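Local coordinates for uncharacterized protein (Treponema denticola ATCC 35404, PDB 6R9N) that probably serves as an iron and oxygen sensor for bacterial chemotaxis, stabilising a peroxy species at a di-iron centre in a metallo-beta-lactamase-like domain, at residues M36-V41 with M220-H225; L133-N138 with D157-I162. All blocks are in the same frame, centred on the assembly; numbering follows the deposited sequence.

Two closures of very different size illustrate how a sandwich of two sheets is tied together. From the N terminus, the chain first reaches 36-41, entering strand 38-42 of one sheet, and that segment waits 178 residues for its partner. Within this span contact 2 opens and closes: the loop 133-138 meets the loop 157-162 after only 18 intervening residues, so it nests inside the larger loop without crossing it. It joins neighbouring hairpin ends of the second sheet. When 220-225 arrives, contact 1 links the two sheets beside the iron site. The contacts touch where Ile-162 packs on Met-220 and Ala-222 and where Ile-40 meets Asp-157, with centres about 14 Å apart.

Contact 1 of 2, residues M36-V41 with M220-H225; sequences MQYLIV and MIAPQH. With FE (Fe (III) ion), chain C.
Tyr-38 reaches across to Ala-222 and Pro-223, and its side chain shows how one residue can serve both apolar and polar needs. Its CB points toward the other segment, and with CG anti to the carbonyl carbon (chi1 -60°) the ring is carried on in that direction. Farther out, the ring sides differ: CE1 lies near the methyl of Ala-222, while Tyr-38 CE2 passes 3.4 Å from Pro-223 O. Tyr-38 CZ rests 3.6 Å from Ala-222 CB, and the tip, Tyr-38 OH, donates a hydrogen bond of 2.8 Å to Pro-223 O. That oxygen sits at the ring edge, near its plane, and the hydroxyl is tilted 17° from the carbonyl plane. Trp-21 and Phe-164 also meet the ring. In the metallo-beta-lactamase-like sandwich, the contact joins strand 38-42 of one sheet to the segment holding strand 220-222 of the other. One residue on, Gln-224 O accepts from Met-36 N at 2.8 Å; the bond is fairly straight (158°), although the donor stands well above the carbonyl plane. Met-36 CB and CG lie against the neighbouring carbonyl oxygens of Pro-223 and Gln-224. Gln-224 OE1 binds one iron at 2.3 Å and His-225 NE2 binds it at 2.2 Å, with Asp-84 and Asp-167 among the other ligands; a bound oxygen atom touches Gln-224 and a peroxide touches His-225. His-225 ND1 is bonded to Gln-34 O, which would steady the imidazole's rotation. A water lies 3.0 Å from Gln-37 OE1, to which it can donate, and is held weakly by Gln-224 NE2.

Contact 2 of 2, residues L133-N138 with D157-I162; sequences LPSGSN and DERSRI
Ser-137 OG takes two hydrogen bonds from Arg-159, a case of one hydroxyl serving a guanidinium approached side-on. Arg-159 NE donates to Ser-137 OG at 2.7 Å (145°), and Arg-159 NH1 donates to Ser-137 OG at 3.0 Å (133°), both bent because two N-H groups converge on one atom. The arginine chain, with CG anti to its own N (chi1 161°) and bends at the next two torsions, brings NE and NH1 round to the serine; NH2 is engaged in a salt bridge with Asp-14. Ser-135 OG accepts from Ser-137 N at 3.2 Å, an ST turn that overlaps the end of the type I beta turn from Leu-133 to Gly-136. Two neighbouring beta hairpins of one sheet meet here, strands 130-132 and 138-143 forming one and 153-157 and 162-164 the other; the latter carries a G1 beta bulge in which Arg-161 and Ile-162 both face Asp-157. Between them, Asn-138 O is satisfied twice. Glu-158 N donates to it at 3.2 Å, lying in the carbonyl plane, and a water donates to Asn-138 O at 2.9 Å. The same water donates to Asp-157 OD1 and accepts from Arg-159 N at 2.8 Å, joining three groups, while Asp-157 OD2 is hydrogen-bonded to His-17 NE2. Extended beyond CG, Glu-158 runs past Asn-138 CB, and a second water accepts from Asn-138 N and donates to Glu-158 OE2 at 2.6 Å.

Contact 1 of 2, residues M36-V41 with M220-H225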
loop_
_atom_site.group_PDB
_atom_site.type_symbol
_atom_site.label_atom_id
_atom_site.label_comp_id
_atom_site.label_asym_id
_atom_site.label_seq_id
_atom_site.Cartn_x
_atom_site.Cartn_y
_atom_site.Cartn_z
ATOM N N MET A 36 -9.364 -6.779 -11.568
ATOM C CA MET A 36 -10.462 -7.745 -11.607
ATOM C C MET A 36 -11.327 -7.571 -10.368
ATOM O O MET A 36 -10.800 -7.538 -9.254
ATOM C CB MET A 36 -9.943 -9.182 -11.682
ATOM C CG MET A 36 -8.921 -9.423 -12.804
ATOM S SD MET A 36 -9.775 -9.894 -14.306
ATOM C CE MET A 36 -10.130 -11.616 -13.917
ATOM N N GLN A 37 -12.643 -7.464 -10.558
ATOM C CA GLN A 37 -13.608 -7.327 -9.471
ATOM C C GLN A 37 -14.469 -8.575 -9.397
ATOM O O GLN A 37 -14.838 -9.144 -10.428
ATOM C CB GLN A 37 -14.525 -6.115 -9.668
ATOM C CG GLN A 37 -13.870 -4.779 -9.445
ATOM C CD GLN A 37 -13.008 -4.400 -10.622
ATOM O OE1 GLN A 37 -11.830 -4.054 -10.467
ATOM N NE2 GLN A 37 -13.578 -4.499 -11.821
ATOM N N TYR A 38 -14.804 -8.993 -8.180
ATOM C CA TYR A 38 -15.573 -10.213 -8.000
ATOM C C TYR A 38 -16.793 -9.971 -7.123
ATOM O O TYR A 38 -16.834 -9.041 -6.313
ATOM C CB TYR A 38 -14.708 -11.326 -7.419
ATOM C CG TYR A 38 -13.530 -11.677 -8.303
ATOM C CD1 TYR A 38 -13.651 -12.613 -9.337
ATOM C CD2 TYR A 38 -12.290 -11.071 -8.105
ATOM C CE1 TYR A 38 -12.565 -12.936 -10.137
ATOM C CE2 TYR A 38 -11.201 -11.389 -8.896
ATOM C CZ TYR A 38 -11.337 -12.315 -9.900
ATOM O OH TYR A 38 -10.232 -12.608 -10.661
ATOM N N LEU A 39 -17.812 -10.800 -7.337
ATOM C CA LEU A 39 -19.052 -10.735 -6.580
ATOM C C LEU A 39 -19.430 -12.148 -6.172
ATOM O O LEU A 39 -19.370 -13.073 -6.992
ATOM C CB LEU A 39 -20.177 -10.092 -7.397
ATOM C CG LEU A 39 -21.586 -10.076 -6.793
ATOM C CD1 LEU A 39 -21.658 -9.096 -5.634
ATOM C CD2 LEU A 39 -22.629 -9.704 -7.861
ATOM N N ILE A 40 -19.763 -12.319 -4.900
ATOM C CA ILE A 40 -20.388 -13.532 -4.395
ATOM C C ILE A 40 -21.833 -13.204 -4.060
ATOM O O ILE A 40 -22.109 -12.181 -3.424
ATOM C CB ILE A 40 -19.638 -14.089 -3.179
ATOM C CG1 ILE A 40 -18.248 -14.553 -3.614
ATOM C CG2 ILE A 40 -20.425 -15.222 -2.538
ATOM C CD1 ILE A 40 -17.246 -14.622 -2.487
ATOM N N VAL A 41 -22.758 -14.038 -4.536
ATOM C CA VAL A 41 -24.176 -13.927 -4.223
ATOM C C VAL A 41 -24.566 -15.194 -3.482
ATOM O O VAL A 41 -24.204 -16.297 -3.904
ATOM C CB VAL A 41 -25.027 -13.745 -5.500
ATOM C CG1 VAL A 41 -26.524 -13.748 -5.174
ATOM C CG2 VAL A 41 -24.637 -12.468 -6.229
ATOM N N MET A 220 -9.814 -23.052 -7.939
ATOM C CA MET A 220 -9.427 -21.883 -8.721
ATOM C C MET A 220 -8.658 -20.910 -7.841
ATOM O O MET A 220 -8.918 -20.797 -6.638
ATOM C CB MET A 220 -10.623 -21.102 -9.294
ATOM C CG MET A 220 -11.402 -21.760 -10.393
ATOM S SD MET A 220 -12.652 -20.621 -11.037
ATOM C CE MET A 220 -13.635 -21.806 -11.954
ATOM N N ILE A 221 -7.753 -20.165 -8.471
ATOM C CA ILE A 221 -7.115 -19.012 -7.857
ATOM C C ILE A 221 -7.427 -17.805 -8.734
ATOM O O ILE A 221 -6.983 -17.738 -9.889
ATOM C CB ILE A 221 -5.599 -19.217 -7.690
ATOM C CG1 ILE A 221 -5.342 -20.334 -6.669
ATOM C CG2 ILE A 221 -4.919 -17.910 -7.266
ATOM C CD1 ILE A 221 -3.875 -20.698 -6.452
ATOM N N ALA A 222 -8.188 -16.850 -8.186
ATOM C CA ALA A 222 -8.657 -15.693 -8.942
ATOM C C ALA A 222 -7.981 -14.436 -8.421
ATOM O O ALA A 222 -8.354 -13.938 -7.351
ATOM C CB ALA A 222 -10.176 -15.557 -8.844
ATOM N N PRO A 223 -7.019 -13.879 -9.142
ATOM C CA PRO A 223 -6.269 -12.730 -8.641
ATOM C C PRO A 223 -6.968 -11.406 -8.933
ATOM O O PRO A 223 -7.944 -11.322 -9.684
ATOM C CB PRO A 223 -4.935 -12.833 -9.403
ATOM C CG PRO A 223 -5.322 -13.449 -10.734
ATOM C CD PRO A 223 -6.548 -14.334 -10.467
ATOM N N GLN A 224 -6.438 -10.361 -8.312
ATOM C CA GLN A 224 -6.938 -9.011 -8.498
ATOM C C GLN A 224 -6.512 -8.413 -9.839
ATOM O O GLN A 224 -7.030 -7.358 -10.218
ATOM C CB GLN A 224 -6.460 -8.148 -7.316
ATOM C CG GLN A 224 -7.241 -6.881 -7.068
ATOM C CD GLN A 224 -6.341 -5.669 -7.070
ATOM O OE1 GLN A 224 -5.218 -5.708 -6.535
ATOM N NE2 GLN A 224 -6.821 -4.574 -7.669
ATOM N N HIS A 225 -5.586 -9.057 -10.559
ATOM C CA HIS A 225 -5.186 -8.648 -11.907
ATOM C C HIS A 225 -4.953 -9.880 -12.770
ATOM O O HIS A 225 -4.229 -10.793 -12.363
ATOM C CB HIS A 225 -3.891 -7.812 -11.915
ATOM C CG HIS A 225 -3.828 -6.751 -10.859
ATOM N ND1 HIS A 225 -4.327 -5.480 -11.053
ATOM C CD2 HIS A 225 -3.293 -6.760 -9.614
ATOM C CE1 HIS A 225 -4.116 -4.757 -9.970
ATOM N NE2 HIS A 225 -3.502 -5.514 -9.078
HETATM FE FE FE C . -3.161 -4.761 -7.016
HETATM O O HOH W 1 -10.208 -4.736 -8.044
#

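Contact 2 of 2, residues L133-N138 with D157-I162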
loop_
_atom_site.group_PDB
_atom_site.type_symbol
_atom_site.label_atom_id
_atom_site.label_comp_id
_atom_site.label_asym_id
_atom_site.label_seq_id
_atom_site.Cartn_x
_atom_site.Cartn_y
_atom_site.Cartn_z
ATOM N N LEU A 133 -22.270 -17.411 5.661
ATOM C CA LEU A 133 -23.207 -17.034 4.617
ATOM C C LEU A 133 -24.593 -17.615 4.865
ATOM O O LEU A 133 -24.736 -18.654 5.522
ATOM C CB LEU A 133 -22.696 -17.508 3.254
ATOM C CG LEU A 133 -21.388 -16.852 2.820
ATOM C CD1 LEU A 133 -20.977 -17.402 1.474
ATOM C CD2 LEU A 133 -21.536 -15.342 2.791
ATOM N N PRO A 134 -25.641 -16.970 4.325
ATOM C CA PRO A 134 -27.011 -17.475 4.512
ATOM C C PRO A 134 -27.218 -18.907 4.053
ATOM O O PRO A 134 -28.075 -19.595 4.614
ATOM C CB PRO A 134 -27.857 -16.496 3.683
ATOM C CG PRO A 134 -27.096 -15.245 3.675
ATOM C CD PRO A 134 -25.630 -15.610 3.752
ATOM N N SER A 135 -26.493 -19.370 3.034
ATOM C CA SER A 135 -26.628 -20.743 2.552
ATOM C C SER A 135 -26.174 -21.798 3.550
ATOM O O SER A 135 -26.473 -22.978 3.347
ATOM C CB SER A 135 -25.802 -20.941 1.283
ATOM O OG SER A 135 -24.417 -20.904 1.593
ATOM N N GLY A 136 -25.446 -21.429 4.589
ATOM C CA GLY A 136 -24.797 -22.399 5.436
ATOM C C GLY A 136 -23.305 -22.535 5.211
ATOM O O GLY A 136 -22.610 -23.093 6.077
ATOM N N SER A 137 -22.790 -22.010 4.101
ATOM C CA SER A 137 -21.362 -22.016 3.823
ATOM C C SER A 137 -20.644 -20.850 4.506
ATOM O O SER A 137 -21.253 -19.864 4.933
ATOM C CB SER A 137 -21.122 -21.969 2.318
ATOM O OG SER A 137 -21.677 -23.118 1.698
ATOM N N ASN A 138 -19.321 -20.983 4.605
ATOM C CA ASN A 138 -18.450 -19.945 5.136
ATOM C C ASN A 138 -17.448 -19.484 4.080
ATOM O O ASN A 138 -17.160 -20.182 3.104
ATOM C CB ASN A 138 -17.676 -20.411 6.384
ATOM C CG ASN A 138 -18.579 -20.693 7.568
ATOM O OD1 ASN A 138 -19.801 -20.517 7.499
ATOM N ND2 ASN A 138 -17.978 -21.129 8.671
ATOM N N ASP A 157 -13.698 -18.908 -0.790
ATOM C CA ASP A 157 -15.130 -19.184 -0.804
ATOM C C ASP A 157 -15.246 -20.696 -0.690
ATOM O O ASP A 157 -14.980 -21.421 -1.651
ATOM C CB ASP A 157 -15.761 -18.630 -2.081
ATOM C CG ASP A 157 -17.272 -18.876 -2.166
ATOM O OD1 ASP A 157 -17.987 -18.646 -1.175
ATOM O OD2 ASP A 157 -17.752 -19.289 -3.246
ATOM N N GLU A 158 -15.595 -21.188 0.506
ATOM C CA GLU A 158 -15.538 -22.629 0.738
ATOM C C GLU A 158 -16.447 -23.394 -0.219
ATOM O O GLU A 158 -16.058 -24.440 -0.749
ATOM C CB GLU A 158 -15.913 -22.946 2.188
ATOM C CG GLU A 158 -14.771 -22.693 3.162
ATOM C CD GLU A 158 -15.139 -22.980 4.605
ATOM O OE1 GLU A 158 -14.229 -22.982 5.447
ATOM O OE2 GLU A 158 -16.334 -23.195 4.909
ATOM N N ARG A 159 -17.636 -22.857 -0.505
ATOM C CA ARG A 159 -18.618 -23.611 -1.287
ATOM C C ARG A 159 -18.170 -23.805 -2.738
ATOM O O ARG A 159 -18.353 -24.885 -3.310
ATOM C CB ARG A 159 -19.978 -22.914 -1.208
ATOM C CG ARG A 159 -20.972 -23.316 -2.307
ATOM C CD ARG A 159 -21.795 -24.512 -1.905
ATOM N NE ARG A 159 -22.503 -24.264 -0.660
ATOM C CZ ARG A 159 -23.824 -24.175 -0.534
ATOM N NH1 ARG A 159 -24.339 -23.942 0.666
ATOM N NH2 ARG A 159 -24.624 -24.330 -1.589
ATOM N N SER A 160 -17.620 -22.767 -3.363
ATOM C CA SER A 160 -17.104 -22.899 -4.722
ATOM C C SER A 160 -15.690 -23.468 -4.759
ATOM O O SER A 160 -15.233 -23.895 -5.825
ATOM C CB SER A 160 -17.135 -21.540 -5.428
ATOM O OG SER A 160 -16.327 -20.606 -4.717
ATOM N N ARG A 161 -14.966 -23.429 -3.641
ATOM C CA ARG A 161 -13.526 -23.719 -3.620
ATOM C C ARG A 161 -12.728 -22.770 -4.520
ATOM O O ARG A 161 -11.709 -23.148 -5.100
ATOM C CB ARG A 161 -13.252 -25.180 -3.968
ATOM C CG ARG A 161 -13.827 -26.106 -2.902
ATOM C CD ARG A 161 -13.719 -27.546 -3.277
ATOM N NE ARG A 161 -12.338 -27.980 -3.316
ATOM C CZ ARG A 161 -11.963 -29.173 -3.756
ATOM N NH1 ARG A 161 -10.679 -29.505 -3.763
ATOM N NH2 ARG A 161 -12.880 -30.036 -4.185
ATOM N N ILE A 162 -13.164 -21.513 -4.602
ATOM C CA ILE A 162 -12.415 -20.469 -5.303
ATOM C C ILE A 162 -11.712 -19.610 -4.258
ATOM O O ILE A 162 -12.334 -19.176 -3.279
ATOM C CB ILE A 162 -13.328 -19.606 -6.194
ATOM C CG1 ILE A 162 -13.999 -20.458 -7.287
ATOM C CG2 ILE A 162 -12.526 -18.452 -6.820
ATOM C CD1 ILE A 162 -15.118 -19.742 -8.027
HETATM O O HOH W 2 -18.803 -20.608 0.759
HETATM O O HOH W 3 -18.669 -23.981 4.050
#